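Local coordinates for ABC transporter periplasmic-binding protein YtfQ (Mycobacterium smegmatis, PDB 6HBD) that binds furanose sugars, captured here with beta-D-galactofuranose, and probably delivers L-arabinofuranose to its ABC transporter, at residues G185-S190 against A211-M216; D123-G128 against A160-T165; G16-G21 against L272-A277. All coordinates share one frame; numbering follows the deposited sequence.

Interaction 1. Residues G185-S190 against A211-M216; sequences GDFTRS and AQNDDM. With GZL (beta-D-galactofuranose), chain L.
F187 and M216 meet in an oblique Met-aromatic contact: M216 SD is 5.4 Å from the centroid of the F187 ring and 65° off the ring normal. The same sulfur also lies against the F187 backbone, with SD 3.3 Å from F187 N. A bend at the last torsion of M216 (chi3 -30°) leaves its methyl alongside the ring, CE 4.0 Å from F187 CD1. The face of the F187 ring takes the sugar, whose C2 stands 4.1 Å above the plane and over the centre of the F187 ring. Beside the ring sits N213, its amide plane steeply inclined to it. N213 ND2 donates to O2 of galactofuranose at 2.9 Å, a weak bond because the N-H...O angle is just 115°, and D241 takes a further bond from this nitrogen. N213, at the N-cap of helix 214-226, accepts from M216 N at OD1 (3.2 Å), the donor lying above the carbonyl plane. One shell further out, a type I' turn from G185 to T188 presents F187; T188 N and OG1 reach G185 O from opposite faces, while OG1 also caps helix 189-202 at G191 N. This turn after strand 177-184 and the start of helix 214-226 form part of the sugar-facing edge of the C-terminal lobe. The sugar therefore meets an apolar face and a polar amide side by side, and the helix-capping bond limits rotation of that amide.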
ATOM      1  N   GLY A 185       1.180 -12.602  -4.518  1.00 66.21           N
ATOM      2  CA  GLY A 185      -0.240 -12.638  -4.811  1.00 64.78           C
ATOM      3  C   GLY A 185      -0.682 -11.417  -5.596  1.00 68.12           C
ATOM      4  O   GLY A 185      -1.868 -11.097  -5.604  1.00 69.14           O
ATOM      5  N   ASP A 186       0.273 -10.676  -6.198  1.00 63.74           N
ATOM      6  CA  ASP A 186       0.066  -9.494  -7.042  1.00 63.92           C
ATOM      7  C   ASP A 186      -0.828  -8.356  -6.445  1.00 64.47           C
ATOM      8  O   ASP A 186      -1.260  -7.465  -7.202  1.00 62.43           O
ATOM      9  CB  ASP A 186      -0.486  -9.944  -8.409  1.00 66.76           C
ATOM     10  CG  ASP A 186      -0.008  -9.093  -9.584  1.00 91.03           C
ATOM     11  OD1 ASP A 186       1.209  -8.793  -9.650  1.00 93.41           O
ATOM     12  OD2 ASP A 186      -0.850  -8.741 -10.449  1.00 99.09           O
ATOM     13  N   PHE A 187      -1.033  -8.354  -5.088  1.00 57.97           N
ATOM     14  CA  PHE A 187      -1.882  -7.402  -4.370  1.00 56.06           C
ATOM     15  C   PHE A 187      -3.390  -7.476  -4.823  1.00 58.02           C
ATOM     16  O   PHE A 187      -4.118  -6.471  -4.723  1.00 57.50           O
ATOM     17  CB  PHE A 187      -1.298  -5.949  -4.441  1.00 56.68           C
ATOM     18  CG  PHE A 187      -0.142  -5.569  -3.537  1.00 56.24           C
ATOM     19  CD1 PHE A 187      -0.094  -6.006  -2.225  1.00 58.30           C
ATOM     20  CD2 PHE A 187       0.742  -4.576  -3.908  1.00 56.51           C
ATOM     21  CE1 PHE A 187       0.871  -5.526  -1.329  1.00 57.91           C
ATOM     22  CE2 PHE A 187       1.742  -4.135  -3.032  1.00 58.19           C
ATOM     23  CZ  PHE A 187       1.801  -4.615  -1.748  1.00 55.52           C
ATOM     24  N   THR A 188      -3.866  -8.678  -5.230  1.00 51.72           N
ATOM     25  CA  THR A 188      -5.257  -8.883  -5.657  1.00 51.15           C
ATOM     26  C   THR A 188      -5.972  -9.887  -4.764  1.00 54.30           C
ATOM     27  O   THR A 188      -5.327 -10.643  -4.044  1.00 51.46           O
ATOM     28  CB  THR A 188      -5.312  -9.356  -7.100  1.00 60.00           C
ATOM     29  OG1 THR A 188      -4.610 -10.599  -7.217  1.00 65.36           O
ATOM     30  CG2 THR A 188      -4.760  -8.332  -8.060  1.00 56.41           C
ATOM     31  N   ARG A 189      -7.311  -9.866  -4.801  1.00 53.98           N
ATOM     32  CA  ARG A 189      -8.125 -10.831  -4.055  1.00 56.05           C
ATOM     33  C   ARG A 189      -7.952 -12.223  -4.683  1.00 61.42           C
ATOM     34  O   ARG A 189      -7.718 -13.190  -3.961  1.00 60.39           O
ATOM     35  CB  ARG A 189      -9.623 -10.477  -4.095  1.00 59.54           C
ATOM     36  CG  ARG A 189     -10.104  -9.468  -3.065  1.00 74.11           C
ATOM     37  CD  ARG A 189     -11.414  -9.931  -2.448  1.00 88.67           C
ATOM     38  NE  ARG A 189     -12.167  -8.836  -1.840  1.00106.42           N
ATOM     39  CZ  ARG A 189     -13.392  -8.960  -1.336  1.00127.92           C
ATOM     40  NH1 ARG A 189     -14.014 -10.139  -1.355  1.00118.56           N
ATOM     41  NH2 ARG A 189     -14.007  -7.908  -0.806  1.00115.61           N
ATOM     42  N   SER A 190      -8.074 -12.314  -6.034  1.00 59.84           N
ATOM     43  CA  SER A 190      -7.926 -13.579  -6.772  1.00 60.45           C
ATOM     44  C   SER A 190      -6.549 -14.184  -6.511  1.00 64.30           C
ATOM     45  O   SER A 190      -6.448 -15.355  -6.164  1.00 63.29           O
ATOM     46  CB  SER A 190      -8.135 -13.367  -8.270  1.00 64.83           C
ATOM     47  OG  SER A 190      -7.336 -12.306  -8.768  1.00 75.33           O
ATOM     48  N   ALA A 211      -0.891 -11.288   5.265  1.00 51.44           N
ATOM     49  CA  ALA A 211      -1.179 -10.754   3.950  1.00 51.10           C
ATOM     50  C   ALA A 211      -0.615  -9.346   3.898  1.00 57.35           C
ATOM     51  O   ALA A 211      -0.888  -8.557   4.787  1.00 57.94           O
ATOM     52  CB  ALA A 211      -2.674 -10.758   3.691  1.00 51.41           C
ATOM     53  N   GLN A 212       0.175  -9.020   2.866  1.00 53.80           N
ATOM     54  CA  GLN A 212       0.766  -7.685   2.755  1.00 54.07           C
ATOM     55  C   GLN A 212      -0.242  -6.656   2.268  1.00 57.70           C
ATOM     56  O   GLN A 212       0.089  -5.474   2.141  1.00 56.68           O
ATOM     57  CB  GLN A 212       2.018  -7.713   1.858  1.00 55.49           C
ATOM     58  CG  GLN A 212       3.214  -8.342   2.567  1.00 59.52           C
ATOM     59  CD  GLN A 212       4.386  -8.496   1.643  1.00 67.17           C
ATOM     60  OE1 GLN A 212       4.443  -7.916   0.551  1.00 50.73           O
ATOM     61  NE2 GLN A 212       5.343  -9.305   2.054  1.00 67.88           N
ATOM     62  N   ASN A 213      -1.472  -7.098   1.987  1.00 53.66           N
ATOM     63  CA  ASN A 213      -2.537  -6.217   1.532  1.00 52.80           C
ATOM     64  C   ASN A 213      -3.801  -6.977   1.885  1.00 56.01           C
ATOM     65  O   ASN A 213      -3.859  -8.172   1.607  1.00 54.32           O
ATOM     66  CB  ASN A 213      -2.328  -5.950   0.054  1.00 47.26           C
ATOM     67  CG  ASN A 213      -3.510  -6.011  -0.827  1.00 63.49           C
ATOM     68  OD1 ASN A 213      -3.750  -7.017  -1.492  1.00 56.61           O
ATOM     69  ND2 ASN A 213      -4.255  -4.929  -0.871  1.00 61.06           N
ATOM     70  N   ASP A 214      -4.750  -6.353   2.605  1.00 53.43           N
ATOM     71  CA  ASP A 214      -5.904  -7.121   3.069  1.00 54.40           C
ATOM     72  C   ASP A 214      -6.780  -7.693   1.931  1.00 57.65           C
ATOM     73  O   ASP A 214      -7.511  -8.639   2.210  1.00 56.85           O
ATOM     74  CB  ASP A 214      -6.757  -6.409   4.145  1.00 57.09           C
ATOM     75  CG  ASP A 214      -7.109  -4.960   4.036  1.00 65.38           C
ATOM     76  OD1 ASP A 214      -7.171  -4.453   2.900  1.00 71.91           O
ATOM     77  OD2 ASP A 214      -7.366  -4.339   5.096  1.00 56.97           O
ATOM     78  N   ASP A 215      -6.655  -7.225   0.658  1.00 53.81           N
ATOM     79  CA  ASP A 215      -7.371  -7.876  -0.452  1.00 52.29           C
ATOM     80  C   ASP A 215      -6.849  -9.314  -0.590  1.00 57.20           C
ATOM     81  O   ASP A 215      -7.649 -10.247  -0.627  1.00 58.88           O
ATOM     82  CB  ASP A 215      -7.213  -7.128  -1.773  1.00 52.51           C
ATOM     83  CG  ASP A 215      -8.041  -5.882  -1.838  1.00 59.56           C
ATOM     84  OD1 ASP A 215      -7.988  -5.077  -0.872  1.00 63.21           O
ATOM     85  OD2 ASP A 215      -8.744  -5.696  -2.846  1.00 62.38           O
ATOM     86  N   MET A 216      -5.520  -9.507  -0.545  1.00 52.00           N
ATOM     87  CA  MET A 216      -4.952 -10.863  -0.599  1.00 51.72           C
ATOM     88  C   MET A 216      -5.399 -11.700   0.595  1.00 53.16           C
ATOM     89  O   MET A 216      -5.708 -12.872   0.430  1.00 52.87           O
ATOM     90  CB  MET A 216      -3.421 -10.819  -0.681  1.00 53.93           C
ATOM     91  CG  MET A 216      -2.934 -10.313  -2.027  1.00 56.86           C
ATOM     92  SD  MET A 216      -1.172 -10.079  -2.245  1.00 59.97           S
ATOM     93  CE  MET A 216      -0.641  -9.675  -0.605  1.00 56.43           C
TER
HETATM   94  C6  GZL L 410       0.935   1.335  -0.368  1.00 46.65           C
HETATM   95  C5  GZL L 410       0.353   1.130  -1.750  1.00 48.07           C
HETATM   96  C4  GZL L 410      -0.070  -0.310  -1.988  1.00 47.40           C
HETATM   97  C3  GZL L 410      -1.143  -0.836  -1.041  1.00 47.10           C
HETATM   98  C2  GZL L 410      -1.748  -1.949  -1.876  1.00 46.92           C
HETATM   99  O6  GZL L 410       1.477   2.645  -0.256  1.00 49.02           O
HETATM  100  O5  GZL L 410       1.258   1.580  -2.763  1.00 50.31           O
HETATM  101  O4  GZL L 410      -0.683  -0.419  -3.292  1.00 47.90           O
HETATM  102  O3  GZL L 410      -0.661  -1.345   0.191  1.00 46.14           O
HETATM  103  C1  GZL L 410      -1.828  -1.281  -3.237  1.00 47.76           C
HETATM  104  O2  GZL L 410      -3.035  -2.368  -1.450  1.00 50.30           O
HETATM  105  O1  GZL L 410      -1.721  -2.353  -4.103  1.00 49.07           O

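Interaction 2. Residues D123-G128 against A160-T165; sequences DFIEEG and AIDRKT. With ZN (zinc ion), chain F; GZL (beta-D-galactofuranose), chain L.
Helices 124-128 and 160-165 cross at -42° with their axes 6.8 Å apart, and G128, having no side chain, lets R163 O come to 3.7 Å from G128 CA. Beside this backbone contact the I125 side chain crosses D162 at a slant, CG1 and CD1 against its CB and carboxylate, with I125 CD1 3.2 Å from D162 OD2. R163 carries the polar part. With CG beside its backbone N (chi1 -77°) and the chain extended from CG to NE, its guanidinium runs past F124 to the sugar. It grips E127 side-on in a salt bridge, NE donating to E127 OE1 at 3.0 Å and NH2 to the same oxygen at 2.8 Å. The NH1/NH2 edge faces galactofuranose O3, which takes R163 NH1 at 2.7 Å and NH2 at 2.9 Å, lying in the guanidinium plane. NH2 thus bridges the carboxylate and the sugar. The F124 ring stands almost upright to the guanidinium, their planes 82° apart, and offers its edge, CE1 and CZ, to sugar O6. On the far flank of F124, D162 OD2 binds zinc at 2.2 Å, a site completed by D158, while D162 OD1 pairs with R84. E127 acts as a second-shell residue that fixes the turn of the R163 guanidinium, and its OE2 approaches D290, so the proximity of two acids may shift their ionisation. The contact thus gives the furanose pocket an oriented cationic donor pair on O3, and the salt bridge probably offsets part of the negative charge of E127.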
ATOM      1  N   ASP A 123       5.309   4.327   6.182  1.00 49.70           N
ATOM      2  CA  ASP A 123       6.540   3.606   6.520  1.00 49.69           C
ATOM      3  C   ASP A 123       6.155   2.134   6.492  1.00 52.64           C
ATOM      4  O   ASP A 123       5.765   1.543   7.523  1.00 52.98           O
ATOM      5  CB  ASP A 123       7.129   4.012   7.896  1.00 52.76           C
ATOM      6  CG  ASP A 123       8.418   3.290   8.323  1.00 70.98           C
ATOM      7  OD1 ASP A 123       9.026   2.577   7.474  1.00 74.24           O
ATOM      8  OD2 ASP A 123       8.815   3.431   9.504  1.00 74.29           O
ATOM      9  N   PHE A 124       6.284   1.550   5.278  1.00 46.86           N
ATOM     10  CA  PHE A 124       5.993   0.135   4.962  1.00 45.00           C
ATOM     11  C   PHE A 124       6.721  -0.839   5.860  1.00 49.14           C
ATOM     12  O   PHE A 124       6.126  -1.830   6.285  1.00 49.61           O
ATOM     13  CB  PHE A 124       6.361  -0.140   3.516  1.00 45.71           C
ATOM     14  CG  PHE A 124       5.664   0.795   2.560  1.00 46.90           C
ATOM     15  CD1 PHE A 124       4.308   1.039   2.672  1.00 48.63           C
ATOM     16  CD2 PHE A 124       6.384   1.526   1.630  1.00 49.63           C
ATOM     17  CE1 PHE A 124       3.672   1.916   1.821  1.00 49.36           C
ATOM     18  CE2 PHE A 124       5.737   2.388   0.756  1.00 52.29           C
ATOM     19  CZ  PHE A 124       4.389   2.589   0.868  1.00 50.07           C
ATOM     20  N   ILE A 125       7.985  -0.535   6.206  1.00 45.31           N
ATOM     21  CA  ILE A 125       8.766  -1.392   7.102  1.00 44.40           C
ATOM     22  C   ILE A 125       8.042  -1.442   8.434  1.00 47.27           C
ATOM     23  O   ILE A 125       7.800  -2.530   8.931  1.00 47.81           O
ATOM     24  CB  ILE A 125      10.251  -0.934   7.251  1.00 47.34           C
ATOM     25  CG1 ILE A 125      11.023  -1.046   5.900  1.00 47.70           C
ATOM     26  CG2 ILE A 125      10.989  -1.746   8.339  1.00 45.14           C
ATOM     27  CD1 ILE A 125      11.151   0.179   5.152  1.00 49.93           C
ATOM     28  N   GLU A 126       7.634  -0.305   8.982  1.00 43.37           N
ATOM     29  CA  GLU A 126       6.924  -0.343  10.258  1.00 43.04           C
ATOM     30  C   GLU A 126       5.549  -0.953  10.154  1.00 49.33           C
ATOM     31  O   GLU A 126       5.117  -1.577  11.126  1.00 48.39           O
ATOM     32  CB  GLU A 126       6.850   1.011  10.915  1.00 43.56           C
ATOM     33  CG  GLU A 126       7.729   1.065  12.144  1.00 46.62           C
ATOM     34  CD  GLU A 126       6.976   0.789  13.419  1.00 47.81           C
ATOM     35  OE1 GLU A 126       7.478   0.013  14.257  1.00 28.91           O
ATOM     36  OE2 GLU A 126       5.896   1.389  13.602  1.00 57.13           O
ATOM     37  N   GLU A 127       4.853  -0.801   8.993  1.00 46.26           N
ATOM     38  CA  GLU A 127       3.568  -1.473   8.808  1.00 45.25           C
ATOM     39  C   GLU A 127       3.832  -2.982   8.987  1.00 52.56           C
ATOM     40  O   GLU A 127       3.160  -3.630   9.801  1.00 54.22           O
ATOM     41  CB  GLU A 127       2.960  -1.185   7.435  1.00 45.71           C
ATOM     42  CG  GLU A 127       2.450   0.230   7.305  1.00 50.43           C
ATOM     43  CD  GLU A 127       2.007   0.630   5.911  1.00 65.93           C
ATOM     44  OE1 GLU A 127       2.288  -0.129   4.957  1.00 33.76           O
ATOM     45  OE2 GLU A 127       1.366   1.697   5.775  1.00 59.42           O
ATOM     46  N   GLY A 128       4.881  -3.485   8.321  1.00 49.17           N
ATOM     47  CA  GLY A 128       5.340  -4.869   8.456  1.00 49.44           C
ATOM     48  C   GLY A 128       5.822  -5.231   9.857  1.00 52.26           C
ATOM     49  O   GLY A 128       5.390  -6.245  10.395  1.00 52.25           O
ATOM     50  N   ALA A 160       5.833  -3.994  -0.917  1.00 49.59           N
ATOM     51  CA  ALA A 160       5.976  -5.442  -0.790  1.00 49.22           C
ATOM     52  C   ALA A 160       7.324  -5.837  -0.190  1.00 54.37           C
ATOM     53  O   ALA A 160       7.373  -6.604   0.795  1.00 54.86           O
ATOM     54  CB  ALA A 160       5.790  -6.107  -2.135  1.00 49.81           C
ATOM     55  N   ILE A 161       8.414  -5.270  -0.759  1.00 49.19           N
ATOM     56  CA  ILE A 161       9.792  -5.507  -0.303  1.00 48.11           C
ATOM     57  C   ILE A 161       9.930  -5.083   1.165  1.00 55.34           C
ATOM     58  O   ILE A 161      10.402  -5.862   1.992  1.00 55.52           O
ATOM     59  CB  ILE A 161      10.787  -4.708  -1.193  1.00 50.06           C
ATOM     60  CG1 ILE A 161      10.829  -5.254  -2.629  1.00 49.68           C
ATOM     61  CG2 ILE A 161      12.186  -4.701  -0.589  1.00 51.16           C
ATOM     62  CD1 ILE A 161      11.119  -4.212  -3.668  1.00 54.69           C
ATOM     63  N   ASP A 162       9.537  -3.822   1.459  1.00 53.73           N
ATOM     64  CA  ASP A 162       9.638  -3.201   2.784  1.00 54.35           C
ATOM     65  C   ASP A 162       8.784  -3.899   3.820  1.00 60.67           C
ATOM     66  O   ASP A 162       9.251  -4.103   4.936  1.00 60.93           O
ATOM     67  CB  ASP A 162       9.265  -1.712   2.707  1.00 56.71           C
ATOM     68  CG  ASP A 162      10.265  -0.792   2.012  1.00 65.24           C
ATOM     69  OD1 ASP A 162      11.198  -1.309   1.344  1.00 65.77           O
ATOM     70  OD2 ASP A 162      10.105   0.448   2.123  1.00 68.37           O
ATOM     71  N   ARG A 163       7.542  -4.276   3.472  1.00 59.04           N
ATOM     72  CA  ARG A 163       6.671  -4.996   4.422  1.00 58.67           C
ATOM     73  C   ARG A 163       7.242  -6.362   4.755  1.00 62.55           C
ATOM     74  O   ARG A 163       7.120  -6.801   5.907  1.00 62.15           O
ATOM     75  CB  ARG A 163       5.239  -5.142   3.891  1.00 57.04           C
ATOM     76  CG  ARG A 163       4.447  -3.861   4.029  1.00 64.93           C
ATOM     77  CD  ARG A 163       3.235  -3.808   3.134  1.00 60.13           C
ATOM     78  NE  ARG A 163       2.626  -2.477   3.151  1.00 53.45           N
ATOM     79  CZ  ARG A 163       1.593  -2.106   2.407  1.00 55.17           C
ATOM     80  NH1 ARG A 163       1.031  -2.963   1.567  1.00 38.27           N
ATOM     81  NH2 ARG A 163       1.107  -0.877   2.505  1.00 51.14           N
ATOM     82  N   LYS A 164       7.867  -7.034   3.752  1.00 59.10           N
ATOM     83  CA  LYS A 164       8.513  -8.341   3.950  1.00 60.12           C
ATOM     84  C   LYS A 164       9.639  -8.181   4.986  1.00 65.91           C
ATOM     85  O   LYS A 164       9.648  -8.868   6.018  1.00 64.30           O
ATOM     86  CB  LYS A 164       9.077  -8.870   2.608  1.00 62.71           C
ATOM     87  CG  LYS A 164       9.697 -10.262   2.635  1.00 67.82           C
ATOM     88  CD  LYS A 164      10.233 -10.640   1.253  1.00 72.19           C
ATOM     89  CE  LYS A 164      10.942 -11.982   1.230  1.00 71.86           C
ATOM     90  NZ  LYS A 164      10.065 -13.118   1.630  1.00 74.06           N
ATOM     91  N   THR A 165      10.542  -7.206   4.719  1.00 64.20           N
ATOM     92  CA  THR A 165      11.682  -6.873   5.574  1.00 64.51           C
ATOM     93  C   THR A 165      11.240  -6.486   6.990  1.00 69.96           C
ATOM     94  O   THR A 165      11.905  -6.836   7.968  1.00 70.70           O
ATOM     95  CB  THR A 165      12.466  -5.735   4.937  1.00 72.34           C
ATOM     96  OG1 THR A 165      12.725  -6.057   3.563  1.00 70.78           O
ATOM     97  CG2 THR A 165      13.762  -5.430   5.691  1.00 72.42           C
TER
HETATM   98 ZN    ZN F 404      10.876   1.980   0.687  1.00 87.69          ZN
HETATM   99  C6  GZL L 410       0.935   1.335  -0.368  1.00 46.65           C
HETATM  100  C5  GZL L 410       0.353   1.130  -1.750  1.00 48.07           C
HETATM  101  C4  GZL L 410      -0.070  -0.310  -1.988  1.00 47.40           C
HETATM  102  C3  GZL L 410      -1.143  -0.836  -1.041  1.00 47.10           C
HETATM  103  C2  GZL L 410      -1.748  -1.949  -1.876  1.00 46.92           C
HETATM  104  O6  GZL L 410       1.477   2.645  -0.256  1.00 49.02           O
HETATM  105  O5  GZL L 410       1.258   1.580  -2.763  1.00 50.31           O
HETATM  106  O4  GZL L 410      -0.683  -0.419  -3.292  1.00 47.90           O
HETATM  107  O3  GZL L 410      -0.661  -1.345   0.191  1.00 46.14           O
HETATM  108  C1  GZL L 410      -1.828  -1.281  -3.237  1.00 47.76           C
HETATM  109  O2  GZL L 410      -3.035  -2.368  -1.450  1.00 50.30           O
HETATM  110  O1  GZL L 410      -1.721  -2.353  -4.103  1.00 49.07           O

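Interaction 3. Residues G16-G21 against L272-A277; sequences GALTLG and LAKKVA
L18 meets the helix 266-277 with CG anti to the backbone N (chi1 180°) and chi2 of 71°, torsions that spread its two methyls over separate parts of the helix surface. CD1 lands 3.5 Å from A277 CB, whereas L18 CD2 comes within 4.0 Å of A273 CB and 3.7 Å of K274 CG. The leucine tip therefore sits over two alanines one helical turn apart, a spacing set by the helical bond from A277 N to A273 O, 3.0 Å long. K274 contributes its CG from one flank; beyond that the chain is extended, crossing L18 obliquely, and its ammonium NZ bonds to A46 O. Two residues on, L20 also points its CB at the helix, but its CD2 stays 4.4 Å from A273 CB, a looser touch. No hydrogen bond links the two segments, and their CA atoms approach to 7.2 Å at the L18-K274 pair; the contact is made by the leucine methyls against alanine CB atoms and the K274 methylene.

The start of strand 19-24 and the residue just before it pack on helix 266-277 in the N-terminal lobe of a periplasmic binding protein, an alpha/beta lobe whose sheet includes, in order, 49-54, 19-24, 76-79, 101-104 and 118-121. Strand 19-24 is parallel to both neighbours, with L18 and L20 bonded through their backbones to N49, and G21 to V76. Helix 266-277 comes after strand 257-260 of the other lobe, where the chain has crossed back, and lies on this sheet: V276 and A277 touch V76, and L272 reaches T118 and I120.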
ATOM      1  N   GLY A  16      -8.186  27.877 -17.200  1.00 91.60           N
ATOM      2  CA  GLY A  16      -6.796  28.313 -17.097  1.00 91.90           C
ATOM      3  C   GLY A  16      -6.224  28.238 -15.686  1.00 96.93           C
ATOM      4  O   GLY A  16      -5.907  29.277 -15.087  1.00 97.53           O
ATOM      5  N   ALA A  17      -6.061  26.986 -15.163  1.00 91.70           N
ATOM      6  CA  ALA A  17      -5.570  26.655 -13.806  1.00 90.05           C
ATOM      7  C   ALA A  17      -4.479  25.582 -13.859  1.00 89.87           C
ATOM      8  O   ALA A  17      -4.246  25.003 -14.924  1.00 90.61           O
ATOM      9  CB  ALA A  17      -6.729  26.128 -12.961  1.00 90.80           C
ATOM     10  N   LEU A  18      -3.865  25.259 -12.694  1.00 81.67           N
ATOM     11  CA  LEU A  18      -2.818  24.222 -12.607  1.00 79.42           C
ATOM     12  C   LEU A  18      -3.233  22.934 -13.328  1.00 81.91           C
ATOM     13  O   LEU A  18      -4.350  22.452 -13.132  1.00 81.43           O
ATOM     14  CB  LEU A  18      -2.485  23.889 -11.148  1.00 78.49           C
ATOM     15  CG  LEU A  18      -1.410  22.823 -10.933  1.00 82.01           C
ATOM     16  CD1 LEU A  18      -0.049  23.347 -11.299  1.00 81.83           C
ATOM     17  CD2 LEU A  18      -1.374  22.383  -9.500  1.00 84.64           C
ATOM     18  N   THR A  19      -2.333  22.388 -14.160  1.00 77.40           N
ATOM     19  CA  THR A  19      -2.579  21.160 -14.914  1.00 76.54           C
ATOM     20  C   THR A  19      -1.713  20.067 -14.303  1.00 77.26           C
ATOM     21  O   THR A  19      -0.497  20.235 -14.201  1.00 77.17           O
ATOM     22  CB  THR A  19      -2.294  21.366 -16.408  1.00 84.66           C
ATOM     23  OG1 THR A  19      -2.949  22.562 -16.863  1.00 83.64           O
ATOM     24  CG2 THR A  19      -2.722  20.166 -17.240  1.00 81.04           C
ATOM     25  N   LEU A  20      -2.345  18.971 -13.859  1.00 70.76           N
ATOM     26  CA  LEU A  20      -1.673  17.849 -13.203  1.00 68.57           C
ATOM     27  C   LEU A  20      -1.907  16.595 -14.018  1.00 71.26           C
ATOM     28  O   LEU A  20      -3.009  16.386 -14.513  1.00 71.14           O
ATOM     29  CB  LEU A  20      -2.280  17.682 -11.793  1.00 67.71           C
ATOM     30  CG  LEU A  20      -1.604  16.761 -10.752  1.00 70.36           C
ATOM     31  CD1 LEU A  20      -2.156  15.361 -10.789  1.00 70.04           C
ATOM     32  CD2 LEU A  20      -0.106  16.788 -10.840  1.00 70.41           C
ATOM     33  N   GLY A  21      -0.867  15.794 -14.199  1.00 67.25           N
ATOM     34  CA  GLY A  21      -0.960  14.511 -14.881  1.00 67.47           C
ATOM     35  C   GLY A  21      -0.670  13.417 -13.874  1.00 73.31           C
ATOM     36  O   GLY A  21       0.413  13.422 -13.274  1.00 75.42           O
ATOM     37  N   LEU A 272       0.834  20.014  -2.484  1.00 54.68           N
ATOM     38  CA  LEU A 272       2.231  19.877  -2.925  1.00 52.61           C
ATOM     39  C   LEU A 272       2.366  20.206  -4.400  1.00 57.13           C
ATOM     40  O   LEU A 272       3.283  20.926  -4.758  1.00 57.15           O
ATOM     41  CB  LEU A 272       2.750  18.455  -2.681  1.00 51.96           C
ATOM     42  CG  LEU A 272       2.801  18.003  -1.220  1.00 55.22           C
ATOM     43  CD1 LEU A 272       2.933  16.509  -1.134  1.00 54.42           C
ATOM     44  CD2 LEU A 272       3.902  18.712  -0.448  1.00 55.18           C
ATOM     45  N   ALA A 273       1.450  19.727  -5.248  1.00 55.20           N
ATOM     46  CA  ALA A 273       1.481  20.052  -6.676  1.00 56.22           C
ATOM     47  C   ALA A 273       1.479  21.575  -6.916  1.00 64.49           C
ATOM     48  O   ALA A 273       2.239  22.060  -7.743  1.00 66.11           O
ATOM     49  CB  ALA A 273       0.302  19.411  -7.386  1.00 56.65           C
ATOM     50  N   LYS A 274       0.663  22.329  -6.175  1.00 61.82           N
ATOM     51  CA  LYS A 274       0.631  23.785  -6.328  1.00 61.53           C
ATOM     52  C   LYS A 274       1.956  24.410  -5.838  1.00 63.79           C
ATOM     53  O   LYS A 274       2.494  25.263  -6.541  1.00 61.72           O
ATOM     54  CB  LYS A 274      -0.577  24.400  -5.588  1.00 64.26           C
ATOM     55  CG  LYS A 274      -1.910  24.107  -6.272  1.00 81.26           C
ATOM     56  CD  LYS A 274      -3.094  24.380  -5.352  1.00 94.29           C
ATOM     57  CE  LYS A 274      -4.424  24.124  -6.020  1.00103.23           C
ATOM     58  NZ  LYS A 274      -5.557  24.600  -5.182  1.00110.99           N
ATOM     59  N   LYS A 275       2.466  23.977  -4.644  1.00 61.03           N
ATOM     60  CA  LYS A 275       3.716  24.477  -4.043  1.00 62.01           C
ATOM     61  C   LYS A 275       4.881  24.252  -4.991  1.00 71.21           C
ATOM     62  O   LYS A 275       5.720  25.129  -5.228  1.00 71.63           O
ATOM     63  CB  LYS A 275       4.053  23.739  -2.735  1.00 63.47           C
ATOM     64  CG  LYS A 275       3.406  24.302  -1.498  1.00 73.75           C
ATOM     65  CD  LYS A 275       4.136  23.829  -0.238  1.00 79.84           C
ATOM     66  CE  LYS A 275       3.589  24.457   1.029  1.00 91.21           C
ATOM     67  NZ  LYS A 275       2.265  23.898   1.420  1.00 98.93           N
ATOM     68  N   VAL A 276       4.957  23.029  -5.470  1.00 70.19           N
ATOM     69  CA  VAL A 276       5.977  22.601  -6.401  1.00 70.59           C
ATOM     70  C   VAL A 276       5.930  23.486  -7.649  1.00 75.80           C
ATOM     71  O   VAL A 276       6.882  24.239  -7.870  1.00 75.82           O
ATOM     72  CB  VAL A 276       5.780  21.090  -6.687  1.00 74.24           C
ATOM     73  CG1 VAL A 276       6.379  20.664  -8.007  1.00 74.10           C
ATOM     74  CG2 VAL A 276       6.354  20.269  -5.540  1.00 74.07           C
ATOM     75  N   ALA A 277       4.779  23.489  -8.371  1.00 72.12           N
ATOM     76  CA  ALA A 277       4.558  24.241  -9.626  1.00 71.69           C
ATOM     77  C   ALA A 277       5.008  25.703  -9.521  1.00 74.66           C
ATOM     78  O   ALA A 277       5.601  26.221 -10.458  1.00 74.11           O
ATOM     79  CB  ALA A 277       3.086  24.203 -10.009  1.00 72.37           C
TER

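Interactions 1 and 2 belong to the same lobe and the same sugar site, their centres 15 Å apart. They touch directly: Q212 O lies 2.7 Å from R163 NH1, a weak hydrogen bond, and F187 CZ is 3.8 Å from that same nitrogen. R163 NH1 is therefore shared between the sugar and the backbone of 211-216, so the orientation of the guanidinium may depend on both contacts. E28, S29, D105 and D241 also bond the sugar. Interaction 3 lies in the other lobe, its centre 33 Å from that of interaction 1 and 31 Å from that of interaction 2; it closes a chain loop in which both are nested, and touches neither.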